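Local coordinates for DNA replication and repair protein RecF (Caldanaerobacter subterraneus subsp. tengcongensis, PDB 5Z69) that binds ATP and, as a recombination mediator of the RecFOR DNA-repair pathway, probably binds single-stranded DNA, at residues A49-L52 / L53-R57; E209-K212 / N213-K217; I246-K249 / L250-R253. One frame throughout, in Å; residues are numbered along the deposited sequence.

Overall arrangement
Each contact joins neighbouring turns of one helix, contact 1 running on into the residues after it. Contact 1 ends helix 43-55, which follows the predicted ATP-binding P-loop, and the side chain of Ala49 is about 10 Å from Gly42 and from the bound ATP analogue. Contact 2, late in the long helix 186-222, has its centre about 27 Å from that of contact 1, nearest atoms about 14 Å apart. Contact 3, in helix 243-256, reaches the second subunit; its centre is about 28 Å from the centre of contact 2 and about 37 Å from that of contact 1. It rests on an earlier part of the helix that carries contact 2, where Ala198 and Ile201 pack on Ile246.

Contact 1: residues A49-L52 / L53-R57; sequences AIRL and LSMGR
Met55 lays its CG over the centre of the Arg51 guanidinium, and this is the tightly packed part of the turn that ends helix 43-55. CG is 3.3 Å from Arg51 CZ, above one face of the flat group, while Met55 SD lies 3.7 Å from Arg51 NH2, so the thioether follows the planar end instead of meeting the aliphatic stem. Arg51 reaches this position because CG leaves anti to the backbone N (chi1 179°) and the chain then bends at chi2, running along the helix toward the next turn. Its NH1 is hydrogen-bonded to Thr122 OG1, which helps fix the rotation of the group. The same threonine hydroxyl and the carbonyl of Phe120 engage Ser54 OG, tying the helix end to the start of strand 122-125.

The backbone of the turn is closed by three bonds. Arg51 O accepts from both Ser54 N and Met55 N, each at 3.0 Å, and Leu52 O takes Gly56 N at 2.7 Å. Gly56 has positive phi (71°) and is where the chain leaves the helix. Beside this turn, Leu52 CD1 comes 3.7 Å from Arg57 N, while the leucine also packs on Phe75 and Val77 of strand 74-83.

The looser side is that of Arg57. Its CB leads away from segment 49-52, and the partly exposed side chain lies on Lys142 and Ala146 of helix 137-151; its NH2 stays 6.0 Å from Arg51 NH2. Helix 43-55 follows the P-loop, as in other P-loop ATPases, and here its last turn is held by strands 9-16 and 74-83, the start of strand 122-125 and helix 137-151, on which Met55 also packs. The chemistry implies a cationic plane with an apolar lid: methylene and sulfur cover one face of Arg51, while NH1 is held by Thr122 OG1.

Contact 2: residues E209-K212 / N213-K217; sequences EKLK and NSMSK
Lys212 and Asn213, neighbours on one turn of the long alpha-helix 186-222, bury the most surface here and are joined by their side-chain ends. The lysine chain starts with CG anti to the backbone N (chi1 -165°), then bends at each of its next three torsions and curls back along the helix. NZ thereby reaches Asn213 OD1 at 2.7 Å, arriving from above the plane of the amide carbonyl, 52° out of it. A weak bond from the same nitrogen to Glu209 O, one turn earlier, adds a second hold. The curled aliphatic part is not idle: Lys212 CD lies 3.8 Å from Ser216 OG, and the side chain packs on Leu227 and Glu228 of strand 227-232.

The carbonyl of Lys212 is gripped twice by Ser216. The amide N donates at 2.8 Å in the ordinary helical bond, and OG donates at 3.0 Å from above the carbonyl plane. This is the familiar folding-back of a helical serine hydroxyl onto the carbonyl four residues earlier, and it satisfies the hydroxyl within the helix.

On the buried side, Leu211 and Met215 make an i to i+4 apolar contact. Their side chains cross at an angle, Met215 SD lying 3.7 Å from Leu211 CG, and both pack on Ser304 of helix 291-313. Salt bridges from Lys210 to Glu312 and from Lys217 to Glu307 also link the two helices. The Asn213 flank is polar and exposed: one water takes a weak bond from Asn213 ND2 and gives another to Glu209 OE2, each 3.4 Å long.

Contact 3: residues I246-K249 / L250-R253; sequences IREK and LKNR
Glu248 and Asn252, four residues apart on helix 243-256, cross with their carboxylate and amide planes turned 73° against each other. Asn252 ND2 donates to Glu248 OE2 at 3.1 Å; the bond is bent, with an N-H...O angle of 139°, and enters from above the carboxylate plane. Glu248 can meet the amide because chi1 (-117°) sits off a staggered value and the chain bends at chi2, carrying the carboxylate forward along the helix. Arg253 of the second subunit lies near this pair, although its ion pair with Glu248 is long and weak.

Lys249 and Arg253 take a different arrangement: they lie side by side and point the same way. Lys249 NZ comes 3.6 Å from Arg253 NH2, meeting the guanidinium obliquely, while the first methylenes of Arg253 pass the carbonyl of Lys249, with CG 3.1 Å from O. Both cations are drawn toward the loop after strand 227-232, where Lys249 NZ bonds to Ala235 O and Arg253 NH1 weakly to Ser234 O.

Ile246 and Leu250 also run alongside each other, CG2 of the isoleucine 3.9 Å from CD1 of the leucine, and together they rest on Ile201 of helix 186-222. Arg247 also bridges to Glu195 of that helix.

The chemistry is thus divided around the helix: an apolar strip faces its neighbour helix, and the closeness of two like charges is probably eased by Ala235 O and, weakly, Ser234 O. The long, weak ion pair of Glu248 with Arg253 of the second subunit is consistent with a mild electrostatic attraction between subunits.

Contact 1: residues A49-L52 / L53-R57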
loop_
_atom_site.group_PDB
_atom_site.type_symbol
_atom_site.label_atom_id
_atom_site.label_comp_id
_atom_site.label_asym_id
_atom_site.label_seq_id
_atom_site.Cartn_x
_atom_site.Cartn_y
_atom_site.Cartn_z
ATOM N N ALA A 49 8.006 -12.873 32.393
ATOM C CA ALA A 49 9.328 -13.296 32.853
ATOM C C ALA A 49 9.850 -14.466 32.012
ATOM O O ALA A 49 11.025 -14.514 31.652
ATOM C CB ALA A 49 9.283 -13.668 34.337
ATOM N N ILE A 50 8.980 -15.411 31.691
ATOM C CA ILE A 50 9.394 -16.538 30.861
ATOM C C ILE A 50 9.744 -16.091 29.443
ATOM O O ILE A 50 10.778 -16.480 28.912
ATOM C CB ILE A 50 8.315 -17.615 30.814
ATOM C CG1 ILE A 50 8.110 -18.157 32.222
ATOM C CG2 ILE A 50 8.733 -18.736 29.860
ATOM C CD1 ILE A 50 6.799 -18.868 32.433
ATOM N N ARG A 51 8.903 -15.248 28.839
ATOM C CA ARG A 51 9.144 -14.751 27.482
ATOM C C ARG A 51 10.392 -13.867 27.384
ATOM O O ARG A 51 11.042 -13.791 26.330
ATOM C CB ARG A 51 7.909 -13.986 27.001
ATOM C CG ARG A 51 8.023 -13.381 25.610
ATOM C CD ARG A 51 8.129 -14.418 24.509
ATOM N NE ARG A 51 7.993 -13.779 23.198
ATOM C CZ ARG A 51 8.301 -14.335 22.029
ATOM N NH1 ARG A 51 8.760 -15.581 21.966
ATOM N NH2 ARG A 51 8.142 -13.631 20.910
ATOM N N LEU A 52 10.736 -13.207 28.487
ATOM C CA LEU A 52 11.968 -12.421 28.575
ATOM C C LEU A 52 13.227 -13.238 28.241
ATOM O O LEU A 52 14.176 -12.732 27.621
ATOM C CB LEU A 52 12.096 -11.827 29.987
ATOM C CG LEU A 52 13.393 -11.089 30.341
ATOM C CD1 LEU A 52 13.320 -9.669 29.753
ATOM C CD2 LEU A 52 13.617 -11.051 31.866
ATOM N N LEU A 53 13.244 -14.495 28.694
ATOM C CA LEU A 53 14.363 -15.419 28.456
ATOM C C LEU A 53 14.517 -15.744 26.965
ATOM O O LEU A 53 15.603 -16.124 26.529
ATOM C CB LEU A 53 14.195 -16.732 29.273
ATOM C CG LEU A 53 14.487 -16.784 30.786
ATOM C CD1 LEU A 53 13.771 -15.695 31.367
ATOM C CD2 LEU A 53 13.926 -18.014 31.438
ATOM N N SER A 54 13.448 -15.569 26.183
ATOM C CA SER A 54 13.503 -15.790 24.730
ATOM C C SER A 54 13.899 -14.535 23.959
ATOM O O SER A 54 14.700 -14.581 23.029
ATOM C CB SER A 54 12.147 -16.261 24.189
ATOM O OG SER A 54 11.812 -17.558 24.620
ATOM N N MET A 55 13.315 -13.408 24.340
ATOM C CA MET A 55 13.436 -12.197 23.535
ATOM C C MET A 55 14.287 -11.075 24.148
ATOM O O MET A 55 14.695 -10.143 23.447
ATOM C CB MET A 55 12.042 -11.655 23.246
ATOM C CG MET A 55 11.124 -12.657 22.532
ATOM S SD MET A 55 11.835 -13.230 20.973
ATOM C CE MET A 55 11.642 -11.733 20.003
ATOM N N GLY A 56 14.543 -11.146 25.446
ATOM C CA GLY A 56 15.276 -10.073 26.090
ATOM C C GLY A 56 14.471 -8.783 26.220
ATOM O O GLY A 56 15.033 -7.703 26.376
ATOM N N ARG A 57 13.150 -8.894 26.160
ATOM C CA ARG A 57 12.286 -7.729 26.357
ATOM C C ARG A 57 10.901 -8.171 26.802
ATOM O O ARG A 57 10.598 -9.379 26.807
ATOM C CB ARG A 57 12.168 -6.909 25.068
ATOM C CG ARG A 57 11.405 -7.664 24.006
ATOM C CD ARG A 57 11.393 -6.898 22.707
ATOM N NE ARG A 57 10.763 -7.689 21.658
ATOM C CZ ARG A 57 10.555 -7.262 20.421
ATOM N NH1 ARG A 57 10.926 -6.039 20.071
ATOM N NH2 ARG A 57 9.972 -8.061 19.539
#

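Contact 2: residues E209-K212 / N213-K217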
loop_
_atom_site.group_PDB
_atom_site.type_symbol
_atom_site.label_atom_id
_atom_site.label_comp_id
_atom_site.label_asym_id
_atom_site.label_seq_id
_atom_site.Cartn_x
_atom_site.Cartn_y
_atom_site.Cartn_z
ATOM N N GLU A 209 6.031 -15.014 1.990
ATOM C CA GLU A 209 5.684 -16.177 1.156
ATOM C C GLU A 209 5.302 -17.355 2.009
ATOM O O GLU A 209 4.234 -17.922 1.843
ATOM C CB GLU A 209 6.864 -16.618 0.289
ATOM C CG GLU A 209 7.093 -15.837 -1.011
ATOM C CD GLU A 209 8.102 -16.544 -1.902
ATOM O OE1 GLU A 209 9.128 -15.919 -2.257
ATOM O OE2 GLU A 209 7.852 -17.727 -2.239
ATOM N N LYS A 210 6.197 -17.740 2.922
ATOM C CA LYS A 210 5.910 -18.855 3.825
ATOM C C LYS A 210 4.712 -18.557 4.706
ATOM O O LYS A 210 3.883 -19.431 4.944
ATOM C CB LYS A 210 7.127 -19.172 4.688
ATOM C CG LYS A 210 8.270 -19.723 3.895
ATOM C CD LYS A 210 9.535 -19.833 4.731
ATOM C CE LYS A 210 10.630 -20.544 3.954
ATOM N NZ LYS A 210 11.955 -20.362 4.583
ATOM N N LEU A 211 4.616 -17.316 5.180
ATOM C CA LEU A 211 3.505 -16.920 6.030
ATOM C C LEU A 211 2.177 -17.122 5.294
ATOM O O LEU A 211 1.241 -17.703 5.835
ATOM C CB LEU A 211 3.651 -15.459 6.478
ATOM C CG LEU A 211 2.528 -14.975 7.401
ATOM C CD1 LEU A 211 2.527 -15.859 8.644
ATOM C CD2 LEU A 211 2.663 -13.504 7.794
ATOM N N LYS A 212 2.105 -16.658 4.053
ATOM C CA LYS A 212 0.866 -16.788 3.281
ATOM C C LYS A 212 0.480 -18.268 3.070
ATOM O O LYS A 212 -0.659 -18.653 3.333
ATOM C CB LYS A 212 1.002 -16.047 1.946
ATOM C CG LYS A 212 -0.314 -15.804 1.201
ATOM C CD LYS A 212 -0.578 -16.877 0.171
ATOM C CE LYS A 212 0.532 -16.921 -0.866
ATOM N NZ LYS A 212 1.632 -17.853 -0.487
ATOM N N ASN A 213 1.426 -19.097 2.631
ATOM C CA ASN A 213 1.183 -20.540 2.484
ATOM C C ASN A 213 0.617 -21.201 3.734
ATOM O O ASN A 213 -0.389 -21.909 3.677
ATOM C CB ASN A 213 2.469 -21.289 2.121
ATOM C CG ASN A 213 3.070 -20.841 0.812
ATOM O OD1 ASN A 213 2.368 -20.382 -0.089
ATOM N ND2 ASN A 213 4.389 -20.985 0.694
ATOM N N SER A 214 1.293 -20.992 4.860
ATOM C CA SER A 214 0.887 -21.622 6.104
ATOM C C SER A 214 -0.442 -21.070 6.603
ATOM O O SER A 214 -1.289 -21.815 7.082
ATOM C CB SER A 214 1.968 -21.439 7.180
ATOM O OG SER A 214 1.635 -22.184 8.331
ATOM N N MET A 215 -0.628 -19.762 6.492
ATOM C CA MET A 215 -1.871 -19.161 6.951
ATOM C C MET A 215 -3.058 -19.572 6.095
ATOM O O MET A 215 -4.168 -19.686 6.607
ATOM C CB MET A 215 -1.798 -17.639 6.940
ATOM C CG MET A 215 -0.962 -17.004 7.998
ATOM S SD MET A 215 -1.127 -15.224 7.779
ATOM C CE MET A 215 -2.587 -14.848 8.695
ATOM N N SER A 216 -2.832 -19.739 4.792
ATOM C CA SER A 216 -3.899 -20.169 3.879
ATOM C C SER A 216 -4.369 -21.560 4.250
ATOM O O SER A 216 -5.555 -21.873 4.156
ATOM C CB SER A 216 -3.429 -20.161 2.426
ATOM O OG SER A 216 -3.307 -18.845 1.936
ATOM N N LYS A 217 -3.419 -22.393 4.665
ATOM C CA LYS A 217 -3.731 -23.735 5.113
ATOM C C LYS A 217 -4.606 -23.670 6.368
ATOM O O LYS A 217 -5.661 -24.287 6.422
ATOM C CB LYS A 217 -2.440 -24.524 5.368
ATOM C CG LYS A 217 -2.615 -26.020 5.632
ATOM C CD LYS A 217 -2.795 -26.349 7.117
ATOM C CE LYS A 217 -1.658 -25.790 7.972
ATOM N NZ LYS A 217 -0.338 -26.446 7.726
HETATM O O HOH W 1 5.358 -19.999 -2.401
#

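Contact 3: residues I246-K249 / L250-R253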
loop_
_atom_site.group_PDB
_atom_site.type_symbol
_atom_site.label_atom_id
_atom_site.label_comp_id
_atom_site.label_asym_id
_atom_site.label_seq_id
_atom_site.Cartn_x
_atom_site.Cartn_y
_atom_site.Cartn_z
ATOM N N ILE A 246 16.318 -4.148 -6.801
ATOM C CA ILE A 246 15.775 -3.530 -5.594
ATOM C C ILE A 246 16.741 -2.505 -5.025
ATOM O O ILE A 246 16.345 -1.419 -4.606
ATOM C CB ILE A 246 15.455 -4.576 -4.522
ATOM C CG1 ILE A 246 14.344 -5.509 -5.015
ATOM C CG2 ILE A 246 15.039 -3.892 -3.228
ATOM C CD1 ILE A 246 14.376 -6.878 -4.343
ATOM N N ARG A 247 18.018 -2.850 -5.021
ATOM C CA ARG A 247 19.043 -1.920 -4.583
ATOM C C ARG A 247 18.976 -0.611 -5.370
ATOM O O ARG A 247 18.983 0.476 -4.798
ATOM C CB ARG A 247 20.407 -2.558 -4.751
ATOM C CG ARG A 247 21.492 -1.954 -3.916
ATOM C CD ARG A 247 22.630 -2.950 -3.769
ATOM N NE ARG A 247 23.859 -2.289 -3.352
ATOM C CZ ARG A 247 24.983 -2.932 -3.047
ATOM N NH1 ARG A 247 26.059 -2.250 -2.673
ATOM N NH2 ARG A 247 25.029 -4.255 -3.112
ATOM N N GLU A 248 18.922 -0.722 -6.691
ATOM C CA GLU A 248 18.908 0.464 -7.544
ATOM C C GLU A 248 17.661 1.309 -7.312
ATOM O O GLU A 248 17.745 2.530 -7.232
ATOM C CB GLU A 248 19.009 0.070 -9.019
ATOM C CG GLU A 248 20.266 0.587 -9.704
ATOM C CD GLU A 248 20.497 2.070 -9.475
ATOM O OE1 GLU A 248 21.305 2.420 -8.587
ATOM O OE2 GLU A 248 19.874 2.888 -10.183
ATOM N N LYS A 249 16.509 0.658 -7.192
ATOM C CA LYS A 249 15.271 1.386 -6.940
ATOM C C LYS A 249 15.315 2.136 -5.606
ATOM O O LYS A 249 14.943 3.313 -5.544
ATOM C CB LYS A 249 14.071 0.432 -6.994
ATOM C CG LYS A 249 13.827 -0.145 -8.406
ATOM C CD LYS A 249 12.453 -0.807 -8.570
ATOM C CE LYS A 249 11.426 0.145 -9.203
ATOM N NZ LYS A 249 10.085 0.103 -8.501
ATOM N N LEU A 250 15.800 1.466 -4.556
ATOM C CA LEU A 250 15.907 2.063 -3.228
ATOM C C LEU A 250 16.830 3.263 -3.254
ATOM O O LEU A 250 16.522 4.304 -2.681
ATOM C CB LEU A 250 16.419 1.037 -2.189
ATOM C CG LEU A 250 15.479 -0.101 -1.775
ATOM C CD1 LEU A 250 16.163 -1.044 -0.759
ATOM C CD2 LEU A 250 14.169 0.444 -1.209
ATOM N N LYS A 251 17.976 3.096 -3.909
ATOM C CA LYS A 251 18.935 4.173 -4.070
ATOM C C LYS A 251 18.335 5.355 -4.887
ATOM O O LYS A 251 18.537 6.523 -4.550
ATOM C CB LYS A 251 20.199 3.628 -4.737
ATOM C CG LYS A 251 21.260 4.667 -5.066
ATOM C CD LYS A 251 22.035 5.082 -3.836
ATOM C CE LYS A 251 23.061 6.163 -4.165
ATOM N NZ LYS A 251 22.434 7.501 -4.355
ATOM N N ASN A 252 17.592 5.059 -5.948
ATOM C CA ASN A 252 16.960 6.136 -6.729
ATOM C C ASN A 252 15.943 6.906 -5.891
ATOM O O ASN A 252 15.874 8.136 -5.918
ATOM C CB ASN A 252 16.266 5.585 -7.977
ATOM C CG ASN A 252 17.236 4.954 -8.961
ATOM O OD1 ASN A 252 16.842 4.139 -9.795
ATOM N ND2 ASN A 252 18.513 5.319 -8.861
ATOM N N ARG A 253 15.151 6.156 -5.139
ATOM C CA ARG A 253 14.150 6.742 -4.282
ATOM C C ARG A 253 14.760 7.596 -3.176
ATOM O O ARG A 253 14.217 8.647 -2.873
ATOM C CB ARG A 253 13.262 5.637 -3.716
ATOM C CG ARG A 253 12.475 4.962 -4.806
ATOM C CD ARG A 253 11.726 3.729 -4.359
ATOM N NE ARG A 253 10.806 3.326 -5.415
ATOM C CZ ARG A 253 9.548 2.958 -5.218
ATOM N NH1 ARG A 253 9.058 2.906 -3.985
ATOM N NH2 ARG A 253 8.786 2.630 -6.257
#